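Local coordinates for protein alginate lyase (Paenibacillus sp. FPU-7, PDB 6KFN) that probably cleaves alginate, mannuronate-rich stretches in particular, by beta-elimination, and is built as a right-handed parallel beta-helix, at residues Ala180-Asp185 with Phe214-Gly219. Numbering follows the deposited sequence. Where two conformers were deposited one is given.
Sequences AAEHID and FIDVKG. With NA (sodium ion), chain B.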
loop_
_atom_site.group_PDB
_atom_site.type_symbol
_atom_site.label_atom_id
_atom_site.label_comp_id
_atom_site.label_asym_id
_atom_site.label_seq_id
_atom_site.Cartn_x
_atom_site.Cartn_y
_atom_site.Cartn_z
ATOM N N ALA A 180 3.720 11.619 0.595
ATOM C CA ALA A 180 3.118 12.932 0.530
ATOM C C ALA A 180 1.628 12.933 0.868
ATOM O O ALA A 180 1.113 13.966 1.336
ATOM C CB ALA A 180 3.288 13.538 -0.867
ATOM N N ALA A 181 0.904 11.862 0.584
ATOM C CA ALA A 181 -0.501 11.763 0.921
ATOM C C ALA A 181 -0.660 10.790 2.088
ATOM O O ALA A 181 0.272 10.599 2.859
ATOM C CB ALA A 181 -1.349 11.444 -0.321
ATOM N N GLU A 182 -1.863 10.215 2.259
ATOM C CA GLU A 182 -1.995 9.265 3.355
ATOM C C GLU A 182 -0.999 8.132 3.183
ATOM O O GLU A 182 -0.713 7.678 2.080
ATOM C CB GLU A 182 -3.395 8.638 3.439
ATOM C CG GLU A 182 -4.531 9.605 3.681
ATOM C CD GLU A 182 -5.136 10.203 2.435
ATOM O OE1 GLU A 182 -4.648 10.011 1.322
ATOM O OE2 GLU A 182 -6.203 10.897 2.660
ATOM N N HIS A 183 -0.541 7.595 4.308
ATOM C CA HIS A 183 0.202 6.341 4.255
ATOM C C HIS A 183 -0.634 5.239 3.656
ATOM O O HIS A 183 -0.132 4.459 2.838
ATOM C CB HIS A 183 0.757 5.987 5.643
ATOM C CG HIS A 183 1.873 6.887 6.025
ATOM N ND1 HIS A 183 2.729 6.591 7.069
ATOM C CD2 HIS A 183 2.347 8.010 5.422
ATOM C CE1 HIS A 183 3.623 7.563 7.134
ATOM N NE2 HIS A 183 3.412 8.436 6.169
ATOM N N ILE A 184 -1.908 5.155 4.048
ATOM C CA ILE A 184 -2.827 4.168 3.513
ATOM C C ILE A 184 -4.171 4.866 3.281
ATOM O O ILE A 184 -4.729 5.463 4.196
ATOM C CB ILE A 184 -3.022 2.957 4.406
ATOM C CG1 ILE A 184 -1.652 2.352 4.785
ATOM C CG2 ILE A 184 -3.913 1.915 3.731
ATOM C CD1 ILE A 184 -1.701 1.343 5.872
ATOM N N ASP A 185 -4.673 4.772 2.044
ATOM C CA ASP A 185 -5.983 5.325 1.668
ATOM C C ASP A 185 -6.836 4.151 1.232
ATOM O O ASP A 185 -6.530 3.512 0.229
ATOM C CB ASP A 185 -5.819 6.377 0.592
ATOM C CG ASP A 185 -7.064 7.191 0.324
ATOM O OD1 ASP A 185 -8.067 6.972 0.978
ATOM O OD2 ASP A 185 -6.968 8.107 -0.551
ATOM N N PHE A 214 -2.656 9.570 8.878
ATOM C CA PHE A 214 -1.922 8.376 8.461
ATOM C C PHE A 214 -2.753 7.483 7.543
ATOM O O PHE A 214 -2.256 6.941 6.560
ATOM C CB PHE A 214 -1.450 7.536 9.652
ATOM C CG PHE A 214 -0.627 8.248 10.699
ATOM C CD1 PHE A 214 0.586 8.878 10.393
ATOM C CD2 PHE A 214 -1.052 8.252 12.016
ATOM C CE1 PHE A 214 1.315 9.503 11.398
ATOM C CE2 PHE A 214 -0.313 8.862 13.002
ATOM C CZ PHE A 214 0.875 9.486 12.700
ATOM N N ILE A 215 -4.011 7.268 7.957
ATOM C CA ILE A 215 -4.925 6.401 7.241
ATOM C C ILE A 215 -6.245 7.150 7.094
ATOM O O ILE A 215 -6.706 7.809 8.036
ATOM C CB ILE A 215 -5.183 5.055 7.983
ATOM C CG1 ILE A 215 -3.847 4.367 8.296
ATOM C CG2 ILE A 215 -6.100 4.165 7.144
ATOM C CD1 ILE A 215 -3.984 3.047 9.035
ATOM N N ASP A 216 -6.861 7.034 5.925
ATOM C CA ASP A 216 -8.258 7.417 5.720
ATOM C C ASP A 216 -9.001 6.155 5.307
ATOM O O ASP A 216 -8.594 5.487 4.363
ATOM C CB ASP A 216 -8.423 8.507 4.675
ATOM C CG ASP A 216 -9.802 9.153 4.665
ATOM O OD1 ASP A 216 -10.584 8.908 5.618
ATOM O OD2 ASP A 216 -10.055 9.918 3.707
ATOM N N VAL A 217 -10.069 5.848 6.042
ATOM C CA VAL A 217 -10.867 4.639 5.824
ATOM C C VAL A 217 -12.194 5.049 5.213
ATOM O O VAL A 217 -13.028 5.660 5.888
ATOM C CB VAL A 217 -11.115 3.850 7.104
ATOM C CG1 VAL A 217 -11.898 2.589 6.778
ATOM C CG2 VAL A 217 -9.814 3.528 7.820
ATOM N N LYS A 218 -12.336 4.750 3.955
ATOM C CA LYS A 218 -13.603 4.957 3.229
ATOM C C LYS A 218 -14.314 3.643 2.829
ATOM O O LYS A 218 -15.524 3.525 2.391
ATOM C CB LYS A 218 -13.389 5.855 2.019
ATOM C CG LYS A 218 -13.259 7.308 2.417
ATOM C CD LYS A 218 -12.509 8.124 1.436
ATOM C CE LYS A 218 -11.071 7.732 1.532
ATOM N NZ LYS A 218 -10.140 8.827 1.166
ATOM N N GLY A 219 -13.561 2.494 2.921
ATOM C CA GLY A 219 -14.131 1.171 2.740
ATOM C C GLY A 219 -14.794 0.675 4.011
ATOM O O GLY A 219 -14.867 1.382 5.017
HETATM NA NA NA B . -5.742 10.224 -0.908
HETATM O O HOH W 1 -7.316 11.388 0.431
HETATM O O HOH W 2 -7.096 10.434 -2.916
HETATM O O HOH W 3 -4.833 12.421 -1.224
#
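In one of two conformers, Lys-218 bridges two strands by dividing its ammonium between two carboxylates: NZ donates to OD1 of Asp-185 at 2.8 Å, on that oxygen's syn lone pair, and to OD2 of Asp-216, met 52° above the carboxylate plane. The lysine chain, turned about CG-CD (chi3 -72°), brings its amine back to these neighbours. Asp-185 is fully engaged, since OD2 binds sodium at 2.5 Å and accepts from Lys-187. Glu-182 works similarly, OE1 on the metal and OE2 accepting a hydrogen bond from a water ligand; Glu-147 and two further waters complete the site. Although Asp-216 OD2 lies 4.1 Å from Glu-182 OE2, Lys-218 probably offsets this gathering of negative charge, and His-244 bonds the other Asp-216 oxygen. An asparagine at Asp-216 would probably weaken the hold on Lys-218, leaving its amine to lean chiefly on Asp-185. Between strands, the backbone is paired in parallel: Ile-184 N donates to Phe-214 O (3.1 Å) and Ile-184 O accepts from Asp-216 N, while Ile-184 CB and Ile-215 CG1 meet on the opposite face beside Phe-200. Such stacking of neighbouring strands, with like residues in register, typifies the right-handed parallel beta-helix of the pectate-lyase-like clan.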